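Putative secreted endoglycosylceramidase (Rhodococcus hoagii, PDB 6JYZ) probably hydrolyses the O-glycosidic bond that joins the sugar to ceramide in galactosylated glycosphingolipids, as a family 5 glycoside hydrolase. Local coordinates at residues 75-80 and 382-387; 341-346 and 399-404; 81-86 and 358-363; 48-53 and 64-69. One frame throughout, in Å; residues are numbered along the deposited sequence.

Contact 1 of 4, residues 75-80 and 382-387; sequences AALGFD and GNLNRI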
# COMPACT_ATOMS: atom_id res chain seq x y z
N ALA A 75 -15.74 2.29 1.88
CA ALA A 75 -16.26 3.66 1.98
C ALA A 75 -17.02 3.85 3.30
O ALA A 75 -17.03 4.98 3.81
CB ALA A 75 -17.13 3.95 0.81
N ALA A 76 -17.62 2.77 3.83
CA ALA A 76 -18.37 2.89 5.08
C ALA A 76 -17.45 3.00 6.28
O ALA A 76 -17.96 3.29 7.41
CB ALA A 76 -19.34 1.74 5.16
N LEU A 77 -16.11 2.82 6.14
CA LEU A 77 -15.14 3.15 7.17
C LEU A 77 -14.47 4.48 6.88
O LEU A 77 -13.52 4.82 7.61
CB LEU A 77 -14.09 2.03 7.29
CG LEU A 77 -14.69 0.72 7.73
CD1 LEU A 77 -13.72 -0.44 7.48
CD2 LEU A 77 -15.06 0.75 9.22
N GLY A 78 -14.90 5.18 5.83
CA GLY A 78 -14.34 6.49 5.54
C GLY A 78 -13.15 6.47 4.55
O GLY A 78 -12.65 7.53 4.22
N PHE A 79 -12.75 5.27 4.09
CA PHE A 79 -11.52 5.22 3.27
C PHE A 79 -11.72 5.90 1.92
O PHE A 79 -12.79 5.76 1.30
CB PHE A 79 -11.20 3.76 3.02
CG PHE A 79 -10.87 2.93 4.22
CD1 PHE A 79 -10.64 3.51 5.46
CD2 PHE A 79 -10.73 1.55 4.09
CE1 PHE A 79 -10.29 2.70 6.56
CE2 PHE A 79 -10.42 0.77 5.19
CZ PHE A 79 -10.18 1.34 6.41
N ASP A 80 -10.70 6.61 1.48
CA ASP A 80 -10.72 7.24 0.17
C ASP A 80 -9.56 6.79 -0.74
O ASP A 80 -9.39 7.38 -1.79
CB ASP A 80 -10.73 8.78 0.24
CG ASP A 80 -9.46 9.34 0.80
OD1 ASP A 80 -8.55 8.56 1.17
OD2 ASP A 80 -9.36 10.62 0.84
N GLY A 382 -7.30 -12.22 9.73
CA GLY A 382 -7.60 -10.83 9.39
C GLY A 382 -7.48 -9.95 10.63
O GLY A 382 -7.81 -10.32 11.76
N ASN A 383 -6.97 -8.72 10.42
CA ASN A 383 -6.91 -7.71 11.48
C ASN A 383 -7.89 -6.57 11.25
O ASN A 383 -7.87 -5.62 12.03
CB ASN A 383 -5.48 -7.15 11.68
CG ASN A 383 -4.97 -6.49 10.40
OD1 ASN A 383 -5.65 -6.44 9.36
ND2 ASN A 383 -3.77 -5.96 10.51
N LEU A 384 -8.79 -6.71 10.28
CA LEU A 384 -9.78 -5.68 10.02
C LEU A 384 -11.07 -6.40 9.73
O LEU A 384 -12.01 -6.27 10.54
CB LEU A 384 -9.32 -4.72 8.91
CG LEU A 384 -10.35 -3.65 8.54
CD1 LEU A 384 -10.88 -2.87 9.76
CD2 LEU A 384 -9.78 -2.66 7.51
N ASN A 385 -11.23 -7.04 8.60
CA ASN A 385 -12.34 -7.97 8.39
C ASN A 385 -11.91 -9.34 8.85
O ASN A 385 -10.87 -9.83 8.44
CB ASN A 385 -12.70 -8.01 6.92
CG ASN A 385 -13.26 -6.68 6.52
OD1 ASN A 385 -14.42 -6.34 6.86
ND2 ASN A 385 -12.48 -5.82 5.86
N ARG A 386 -12.71 -9.93 9.74
CA ARG A 386 -12.44 -11.23 10.27
C ARG A 386 -13.11 -12.28 9.39
O ARG A 386 -14.27 -12.13 8.96
CB ARG A 386 -13.22 -11.27 11.59
CG ARG A 386 -13.03 -12.61 12.31
CD ARG A 386 -13.87 -12.70 13.60
NE ARG A 386 -13.38 -11.69 14.56
CZ ARG A 386 -13.98 -10.53 14.87
NH1 ARG A 386 -15.14 -10.20 14.34
NH2 ARG A 386 -13.45 -9.76 15.79
N ILE A 387 -12.26 -13.25 8.96
CA ILE A 387 -12.72 -14.36 8.12
C ILE A 387 -12.56 -15.60 8.97
O ILE A 387 -11.51 -15.90 9.55
CB ILE A 387 -11.93 -14.42 6.79
CG1 ILE A 387 -12.40 -13.28 5.89
CG2 ILE A 387 -11.99 -15.80 6.10
CD1 ILE A 387 -11.62 -13.08 4.49

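Contact 2 of 4, residues 341-346 and 399-404; sequences GQVRRF and EGFAEQ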
# COMPACT_ATOMS: atom_id res chain seq x y z
N GLY A 341 -4.06 0.86 21.29
CA GLY A 341 -3.43 2.11 21.67
C GLY A 341 -2.27 2.49 20.74
O GLY A 341 -1.98 3.66 20.51
N GLN A 342 -1.58 1.45 20.23
CA GLN A 342 -0.53 1.72 19.25
C GLN A 342 -1.16 2.18 17.93
O GLN A 342 -0.64 3.11 17.34
CB GLN A 342 0.15 0.40 18.88
CG GLN A 342 0.55 -0.46 20.05
CD GLN A 342 1.77 0.18 20.53
OE1 GLN A 342 1.68 1.26 21.10
NE2 GLN A 342 2.91 -0.55 20.36
N VAL A 343 -2.25 1.57 17.53
CA VAL A 343 -2.98 2.02 16.34
C VAL A 343 -3.41 3.47 16.50
O VAL A 343 -3.28 4.31 15.59
CB VAL A 343 -4.12 1.07 15.98
CG1 VAL A 343 -4.85 1.58 14.76
CG2 VAL A 343 -3.55 -0.34 15.76
N ARG A 344 -3.93 3.83 17.70
CA ARG A 344 -4.31 5.19 17.97
C ARG A 344 -3.14 6.14 17.85
O ARG A 344 -3.28 7.21 17.25
CB ARG A 344 -4.95 5.21 19.38
CG ARG A 344 -5.38 6.62 19.79
CD ARG A 344 -5.98 6.54 21.21
NE ARG A 344 -6.26 7.84 21.77
CZ ARG A 344 -7.06 8.06 22.82
NH1 ARG A 344 -7.71 7.05 23.40
NH2 ARG A 344 -7.22 9.30 23.28
N ARG A 345 -2.00 5.78 18.42
CA ARG A 345 -0.81 6.60 18.29
C ARG A 345 -0.41 6.79 16.82
O ARG A 345 0.05 7.85 16.42
CB ARG A 345 0.39 5.96 19.04
CG ARG A 345 0.26 6.13 20.56
CD ARG A 345 1.23 5.18 21.28
NE ARG A 345 2.61 5.45 20.95
CZ ARG A 345 3.60 4.58 21.11
NH1 ARG A 345 3.31 3.41 21.69
NH2 ARG A 345 4.85 4.88 20.81
N PHE A 346 -0.56 5.70 16.02
CA PHE A 346 -0.23 5.81 14.60
C PHE A 346 -1.09 6.83 13.86
O PHE A 346 -0.59 7.65 13.14
CB PHE A 346 -0.28 4.40 14.02
CG PHE A 346 0.34 4.36 12.64
CD1 PHE A 346 -0.32 4.80 11.50
CD2 PHE A 346 1.65 3.87 12.50
CE1 PHE A 346 0.27 4.77 10.25
CE2 PHE A 346 2.23 3.83 11.23
CZ PHE A 346 1.56 4.30 10.12
N GLU A 399 -13.11 -4.80 15.90
CA GLU A 399 -13.64 -3.46 16.17
C GLU A 399 -12.62 -2.53 16.82
O GLU A 399 -12.66 -1.33 16.50
CB GLU A 399 -14.87 -3.61 17.10
CG GLU A 399 -16.06 -4.23 16.39
CD GLU A 399 -16.76 -3.42 15.30
OE1 GLU A 399 -16.39 -2.18 15.08
OE2 GLU A 399 -17.69 -4.01 14.63
N GLY A 400 -11.74 -3.03 17.69
CA GLY A 400 -10.76 -2.20 18.33
C GLY A 400 -9.81 -1.50 17.33
O GLY A 400 -9.33 -0.41 17.59
N PHE A 401 -9.53 -2.19 16.19
CA PHE A 401 -8.70 -1.57 15.16
C PHE A 401 -9.61 -0.74 14.25
O PHE A 401 -9.22 0.36 13.88
CB PHE A 401 -7.94 -2.66 14.40
CG PHE A 401 -6.87 -3.35 15.19
CD1 PHE A 401 -6.23 -2.76 16.28
CD2 PHE A 401 -6.49 -4.61 14.80
CE1 PHE A 401 -5.19 -3.41 16.94
CE2 PHE A 401 -5.41 -5.26 15.44
CZ PHE A 401 -4.80 -4.65 16.53
N ALA A 402 -10.76 -1.29 13.82
CA ALA A 402 -11.65 -0.60 12.90
C ALA A 402 -12.03 0.78 13.42
O ALA A 402 -12.11 1.71 12.60
CB ALA A 402 -12.89 -1.39 12.53
N GLU A 403 -12.25 0.91 14.74
CA GLU A 403 -12.69 2.22 15.19
C GLU A 403 -11.59 3.24 15.03
O GLU A 403 -11.87 4.42 14.84
CB GLU A 403 -13.26 2.12 16.60
CG GLU A 403 -12.32 1.78 17.70
CD GLU A 403 -13.00 1.75 19.08
OE1 GLU A 403 -14.25 1.90 19.14
OE2 GLU A 403 -12.29 1.62 20.06
N GLN A 404 -10.30 2.87 15.15
CA GLN A 404 -9.24 3.82 14.88
C GLN A 404 -9.14 4.16 13.39
O GLN A 404 -8.94 5.32 13.01
CB GLN A 404 -7.90 3.25 15.37
CG GLN A 404 -7.83 3.07 16.88
CD GLN A 404 -8.01 4.38 17.59
OE1 GLN A 404 -7.49 5.43 17.19
NE2 GLN A 404 -8.71 4.28 18.71

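Contact 3 of 4, residues 81-86 and 358-363; sequences VVRLNI and AWWSWT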
# COMPACT_ATOMS: atom_id res chain seq x y z
N VAL A 81 -8.89 5.71 -0.35
CA VAL A 81 -7.87 5.13 -1.23
C VAL A 81 -7.84 3.64 -0.94
O VAL A 81 -8.15 3.16 0.14
CB VAL A 81 -6.48 5.76 -0.99
CG1 VAL A 81 -5.85 5.32 0.33
CG2 VAL A 81 -5.52 5.49 -2.14
N VAL A 82 -7.41 2.91 -1.96
CA VAL A 82 -7.07 1.50 -1.84
C VAL A 82 -5.69 1.28 -2.47
O VAL A 82 -5.38 1.87 -3.51
CB VAL A 82 -8.10 0.62 -2.54
CG1 VAL A 82 -8.30 0.99 -3.98
CG2 VAL A 82 -7.73 -0.84 -2.51
N ARG A 83 -4.87 0.51 -1.79
CA ARG A 83 -3.62 0.00 -2.40
C ARG A 83 -3.96 -1.39 -2.92
O ARG A 83 -4.13 -2.34 -2.17
CB ARG A 83 -2.48 0.05 -1.38
CG ARG A 83 -1.15 -0.40 -2.02
CD ARG A 83 -0.01 -0.07 -1.07
NE ARG A 83 1.30 -0.53 -1.54
CZ ARG A 83 2.00 -1.54 -1.01
NH1 ARG A 83 1.47 -2.41 -0.14
NH2 ARG A 83 3.29 -1.65 -1.39
N LEU A 84 -4.12 -1.44 -4.25
CA LEU A 84 -4.58 -2.66 -4.92
C LEU A 84 -3.35 -3.52 -5.26
O LEU A 84 -2.53 -3.11 -6.09
CB LEU A 84 -5.39 -2.24 -6.15
CG LEU A 84 -6.12 -3.40 -6.81
CD1 LEU A 84 -7.32 -3.89 -5.97
CD2 LEU A 84 -6.60 -2.95 -8.17
N ASN A 85 -3.23 -4.63 -4.56
CA ASN A 85 -2.02 -5.46 -4.70
C ASN A 85 -2.20 -6.36 -5.92
O ASN A 85 -2.96 -7.35 -5.84
CB ASN A 85 -1.84 -6.29 -3.42
CG ASN A 85 -2.04 -5.54 -2.11
OD1 ASN A 85 -2.82 -6.03 -1.27
ND2 ASN A 85 -1.35 -4.43 -1.90
N ILE A 86 -1.47 -6.06 -6.97
CA ILE A 86 -1.57 -6.81 -8.22
C ILE A 86 -0.27 -7.55 -8.49
O ILE A 86 0.75 -7.31 -7.83
CB ILE A 86 -1.93 -5.90 -9.39
CG1 ILE A 86 -0.85 -4.87 -9.68
CG2 ILE A 86 -3.30 -5.20 -9.15
CD1 ILE A 86 -1.05 -4.05 -10.97
N ALA A 358 -1.95 3.30 3.89
CA ALA A 358 -2.85 2.16 3.70
C ALA A 358 -2.54 1.10 4.73
O ALA A 358 -1.42 0.56 4.78
CB ALA A 358 -2.74 1.61 2.26
N TRP A 359 -3.58 0.73 5.52
CA TRP A 359 -3.47 -0.35 6.48
C TRP A 359 -3.29 -1.68 5.79
O TRP A 359 -3.94 -1.95 4.77
CB TRP A 359 -4.79 -0.33 7.28
CG TRP A 359 -5.03 -1.49 8.18
CD1 TRP A 359 -5.74 -2.61 7.90
CD2 TRP A 359 -4.69 -1.56 9.59
NE1 TRP A 359 -5.85 -3.41 9.04
CE2 TRP A 359 -5.24 -2.79 10.07
CE3 TRP A 359 -4.01 -0.72 10.48
CZ2 TRP A 359 -5.15 -3.16 11.43
CZ3 TRP A 359 -3.93 -1.10 11.82
CH2 TRP A 359 -4.49 -2.30 12.28
N TRP A 360 -2.45 -2.54 6.37
CA TRP A 360 -2.34 -3.95 5.95
C TRP A 360 -3.20 -4.74 6.95
O TRP A 360 -2.75 -4.85 8.10
CB TRP A 360 -0.88 -4.43 5.95
CG TRP A 360 -0.82 -5.82 5.37
CD1 TRP A 360 -1.02 -7.01 6.02
CD2 TRP A 360 -0.72 -6.13 3.96
NE1 TRP A 360 -0.99 -8.04 5.11
CE2 TRP A 360 -0.85 -7.52 3.85
CE3 TRP A 360 -0.51 -5.37 2.82
CZ2 TRP A 360 -0.78 -8.18 2.60
CZ3 TRP A 360 -0.50 -6.00 1.58
CH2 TRP A 360 -0.62 -7.38 1.49
N SER A 361 -4.35 -5.28 6.58
CA SER A 361 -4.93 -5.28 5.24
C SER A 361 -6.44 -5.43 5.35
O SER A 361 -6.99 -5.73 6.43
CB SER A 361 -4.35 -6.39 4.42
OG SER A 361 -4.78 -7.63 4.92
N TRP A 362 -7.12 -5.29 4.22
CA TRP A 362 -8.58 -5.42 4.17
C TRP A 362 -9.01 -6.82 4.51
O TRP A 362 -9.90 -7.00 5.38
CB TRP A 362 -9.04 -4.98 2.79
CG TRP A 362 -10.52 -5.06 2.61
CD1 TRP A 362 -11.20 -5.90 1.79
CD2 TRP A 362 -11.46 -4.21 3.25
NE1 TRP A 362 -12.55 -5.67 1.94
CE2 TRP A 362 -12.72 -4.63 2.80
CE3 TRP A 362 -11.35 -3.16 4.17
CZ2 TRP A 362 -13.91 -4.05 3.29
CZ3 TRP A 362 -12.53 -2.58 4.67
CH2 TRP A 362 -13.77 -3.05 4.22
N THR A 363 -8.49 -7.83 3.79
CA THR A 363 -8.87 -9.23 4.07
C THR A 363 -7.66 -10.11 3.90
O THR A 363 -6.82 -9.91 2.99
CB THR A 363 -9.96 -9.78 3.10
OG1 THR A 363 -9.63 -9.50 1.76
CG2 THR A 363 -11.34 -9.18 3.37

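Contact 4 of 4, residues 48-53 and 64-69; sequences NGLNDY and APLDRT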
# COMPACT_ATOMS: atom_id res chain seq x y z
N ASN A 48 -5.92 -7.30 -1.55
CA ASN A 48 -5.16 -8.28 -2.30
C ASN A 48 -6.03 -9.23 -3.13
O ASN A 48 -5.48 -10.21 -3.63
CB ASN A 48 -4.25 -9.07 -1.37
CG ASN A 48 -4.99 -10.05 -0.53
OD1 ASN A 48 -6.23 -10.04 -0.51
ND2 ASN A 48 -4.28 -10.96 0.15
N GLY A 49 -7.32 -8.93 -3.34
CA GLY A 49 -8.17 -9.90 -4.02
C GLY A 49 -7.75 -10.22 -5.44
O GLY A 49 -8.16 -11.29 -5.92
N LEU A 50 -6.98 -9.38 -6.11
CA LEU A 50 -6.52 -9.69 -7.46
C LEU A 50 -5.09 -10.24 -7.46
O LEU A 50 -4.56 -10.55 -8.53
CB LEU A 50 -6.54 -8.44 -8.33
CG LEU A 50 -7.90 -7.76 -8.40
CD1 LEU A 50 -7.79 -6.63 -9.40
CD2 LEU A 50 -9.00 -8.74 -8.84
N ASN A 51 -4.49 -10.44 -6.30
CA ASN A 51 -3.11 -10.96 -6.26
C ASN A 51 -3.13 -12.47 -6.54
O ASN A 51 -4.14 -13.15 -6.36
CB ASN A 51 -2.50 -10.57 -4.90
CG ASN A 51 -0.99 -10.57 -4.97
OD1 ASN A 51 -0.33 -10.88 -5.98
ND2 ASN A 51 -0.36 -10.20 -3.85
N ASP A 52 -1.96 -12.98 -6.95
CA ASP A 52 -1.78 -14.36 -7.41
C ASP A 52 -0.86 -15.05 -6.42
O ASP A 52 0.37 -14.96 -6.52
CB ASP A 52 -1.18 -14.31 -8.82
CG ASP A 52 -0.89 -15.68 -9.39
OD1 ASP A 52 -1.45 -16.67 -8.92
OD2 ASP A 52 -0.06 -15.74 -10.33
N TYR A 53 -1.37 -15.73 -5.43
CA TYR A 53 -0.54 -16.40 -4.43
C TYR A 53 -0.39 -17.87 -4.76
O TYR A 53 -1.33 -18.56 -5.25
CB TYR A 53 -1.25 -16.35 -3.08
CG TYR A 53 -1.28 -14.99 -2.45
CD1 TYR A 53 -0.17 -14.45 -1.82
CD2 TYR A 53 -2.41 -14.18 -2.54
CE1 TYR A 53 -0.18 -13.18 -1.25
CE2 TYR A 53 -2.46 -12.89 -1.97
CZ TYR A 53 -1.32 -12.41 -1.35
OH TYR A 53 -1.40 -11.12 -0.87
N ALA A 64 -9.87 -13.62 -0.61
CA ALA A 64 -11.32 -13.55 -0.53
C ALA A 64 -11.83 -13.06 -1.87
O ALA A 64 -11.18 -12.30 -2.59
CB ALA A 64 -11.67 -12.55 0.56
N PRO A 65 -13.10 -13.34 -2.25
CA PRO A 65 -13.69 -12.69 -3.41
C PRO A 65 -13.69 -11.18 -3.30
O PRO A 65 -13.69 -10.62 -2.19
CB PRO A 65 -15.17 -13.18 -3.39
CG PRO A 65 -15.12 -14.42 -2.54
CD PRO A 65 -14.07 -14.14 -1.46
N LEU A 66 -13.60 -10.52 -4.42
CA LEU A 66 -13.52 -9.06 -4.43
C LEU A 66 -14.54 -8.53 -5.41
O LEU A 66 -14.50 -8.88 -6.58
CB LEU A 66 -12.12 -8.59 -4.87
CG LEU A 66 -11.94 -7.08 -4.93
CD1 LEU A 66 -12.03 -6.46 -3.55
CD2 LEU A 66 -10.57 -6.74 -5.55
N ASP A 67 -15.46 -7.70 -4.92
CA ASP A 67 -16.44 -7.12 -5.82
C ASP A 67 -16.85 -5.77 -5.25
O ASP A 67 -16.29 -5.28 -4.24
CB ASP A 67 -17.63 -8.08 -6.05
CG ASP A 67 -18.33 -8.39 -4.75
OD1 ASP A 67 -18.60 -7.49 -3.92
OD2 ASP A 67 -18.53 -9.62 -4.45
N ARG A 68 -17.90 -5.18 -5.83
CA ARG A 68 -18.23 -3.81 -5.49
C ARG A 68 -18.63 -3.71 -4.03
O ARG A 68 -18.44 -2.64 -3.44
CB ARG A 68 -19.37 -3.32 -6.42
CG ARG A 68 -20.71 -3.98 -6.12
CD ARG A 68 -21.77 -3.18 -6.91
NE ARG A 68 -23.06 -3.87 -6.98
CZ ARG A 68 -23.98 -3.91 -6.00
NH1 ARG A 68 -23.77 -3.34 -4.83
NH2 ARG A 68 -25.13 -4.55 -6.22
N THR A 69 -19.15 -4.77 -3.42
CA THR A 69 -19.59 -4.69 -2.05
C THR A 69 -18.39 -4.45 -1.12
O THR A 69 -18.55 -3.88 -0.05
CB THR A 69 -20.37 -5.93 -1.59
OG1 THR A 69 -19.55 -7.11 -1.48
CG2 THR A 69 -21.58 -6.20 -2.49
O HOH W 1 -8.20 -11.58 0.42
O HOH W 2 -10.70 -12.26 -5.38

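Contact 1 of 4, residues 75-80 and 382-387
Leu384 and Phe79 approach from opposite directions, a methyl group meeting the edge of a ring. CD2 of Leu384 lies near the plane of the Phe79 ring, 4.2 Å from CZ and as far from CE2. With chi1 at 177°, Leu384 turns CG to the side opposite its backbone N; CD2 serves the ring, while CD1 goes to Leu77 CD1 at 4.4 Å, a looser touch. Leu77 also works within its own segment, its CB standing 3.9 Å above the plane of the Phe79 ring near the rim. Outside the two segments, Trp362 touches both leucines and Leu405 touches both Phe79 and Leu384, adding further side chains to the patch.

No hydrogen bond crosses between the segments; the polar groups bond elsewhere. Asn383 OD1 accepts from Trp359 NE1 and Ser361 N, and its ND2 gives to the carbonyls of Trp360 and Trp332, which fixes the amide. Within 75-80, Gly78 N bonds Ala75 O at 2.9 Å.

That last bond belongs to a Schellman motif, the positive-phi glycine ending helix 68-75 just before strand 81-86, a helix-to-strand turn of the family 5 (beta/alpha)8 barrel.

Contact 2 of 4, residues 341-346 and 399-404
Gln404 reaches across to Val343 and Arg344, and its chain can be followed atom by atom. CB lies 3.5 Å from Val343 CG1, and CG stays by the same methyl at 3.9 Å. A bend there (chi2 -61°) turns the amide away from the valine and over the next residue of helix 336-353: CD comes 3.6 Å from Arg344 CB, and OE1 is 3.3 Å from Arg344 CA. NE2 is more distant, 3.9 Å from Arg344 CB. The carbonyl oxygen thus rests on aliphatic carbons, and its hydrogen bond comes from Arg407 NH1. With an alanine here, Arg407 NH1 would probably lose this acceptor and the backbone at Arg344 CA its cover.

One turn earlier Phe401 takes the other methyl of Val343, CG2, at 3.6 Å from its CD1, the two side chains crossing at about a right angle. Val343 is therefore shared, one branch to each partner.

The two helical segments run nearly parallel, 12° apart with axes 9.3 Å from each other. Val343 also packs on Trp330 of strand 326-330 and on Trp332, and Phe401 sets its ring edge-to-face with Trp359 of strand 356-359, so both helices lie against the barrel strands.

Contact 3 of 4, residues 81-86 and 358-363
Trp360 meets Asn85 because chi1 of the tryptophan (-174°) swings its indole to the side away from its own backbone N, while chi1 of Asn85 (-45°) puts the amide opposite its carbonyl carbon. CZ3 of the indole then lies 3.7 Å from Asn85 OD1 and 3.9 Å from ND2, with the amide and ring planes 34° apart, neither stacked nor perpendicular. Ser361 CB sits 3.5 Å over one face of the same indole, toward its rim, a placement that goes with the cis peptide between Trp360 and Ser361. A non-proline cis bond after a tryptophan at the end of the eighth strand is a recurrent feature of family 5 barrels, where the substrate pocket opens at the C-terminal ends of the strands.

Strand 38-47 runs between the two segments, parallel to both, and Asn46 of that strand ties them: its OD1 accepts from Asn85 ND2 and Arg83 NH1, its ND2 gives to Trp359 O. Asn85 ND2 also bonds Asp123 OD2, and a leucine in its place would probably leave both acceptors without this donor while removing the amide that lies against CZ3. Arg83 starts with CB 4.0 Å from Ala358 CB, then runs extended into the barrel. At its far end Trp360 CZ3 lies at the edge of the guanidinium, near its plane and 4.4 Å from NH1. Salt bridges hold the group atom by atom, NE with Asp218, NH1 with Glu329 and NH2 with Glu263, and NH2 has a further hydrogen bond to Asn221 OD1.

Contact 4 of 4, residues 48-53 and 64-69
Leu50 and Leu66 cross at about a right angle, with CD2 of Leu66 touching Leu50 CG at 4.0 Å. The two leucines use different rotamers: Leu50 places CG opposite its carbonyl carbon (chi1 -56°), whereas Leu66 sets its own opposite the backbone N (chi1 179°), which brings its CD2 to the other leucine. Beyond Leu66, Leu50 packs on Leu84 and on Ile106 of helix 100-115. Gly49 passes close by Leu66, its CA 4.2 Å from Leu66 CB; a CB modelled on Gly49 would come 2.8 Å from Leu66 CB, leaving little room for a side chain.

Both segments belong to the connection from strand 38-47 to helix 68-75, the first beta-to-alpha loop of the family 5 barrel, and the chain doubles back on itself here. Two waters join the halves where no direct hydrogen bond does. One donates to Asn48 OD1 at 2.7 Å and accepts from Ala64 N; the other donates to the carbonyls of Gly49 and Ala64.

The amide of Asn48 is fixed from its second side as well, ND2 giving to Tyr53 OH at 3.1 Å with the hydroxyl tilted somewhat from the amide plane. Where helix 68-75 starts, Asp67 is the N-cap: OD1 takes Thr69 N on its anti lone pair at 2.8 Å and Thr69 OG1 on its syn lone pair at 2.6 Å, two bonds on one oxygen, while Asp67 N gives to Asp70 OD2.

Along the chain contact 4 closes first, on the loop after strand 38-47; helix 68-75 then leads into the first segment of contact 1, which runs straight on into that of contact 3. Contact 3 lies about 5 Å from the centre of the chain, with the centres of contacts 1 and 4 each about 10 Å from its own. Contact 2, on helices 336-353 and 399-405, is furthest out and about 25 Å from contact 4 between centres. A hydrogen bond from Asn385 ND2 to Trp362 O helps join contacts 1 and 3, while Trp359 touches Val343 and Phe401 of contact 2. Together they connect the beginning of the barrel with its last strand and the chain that follows.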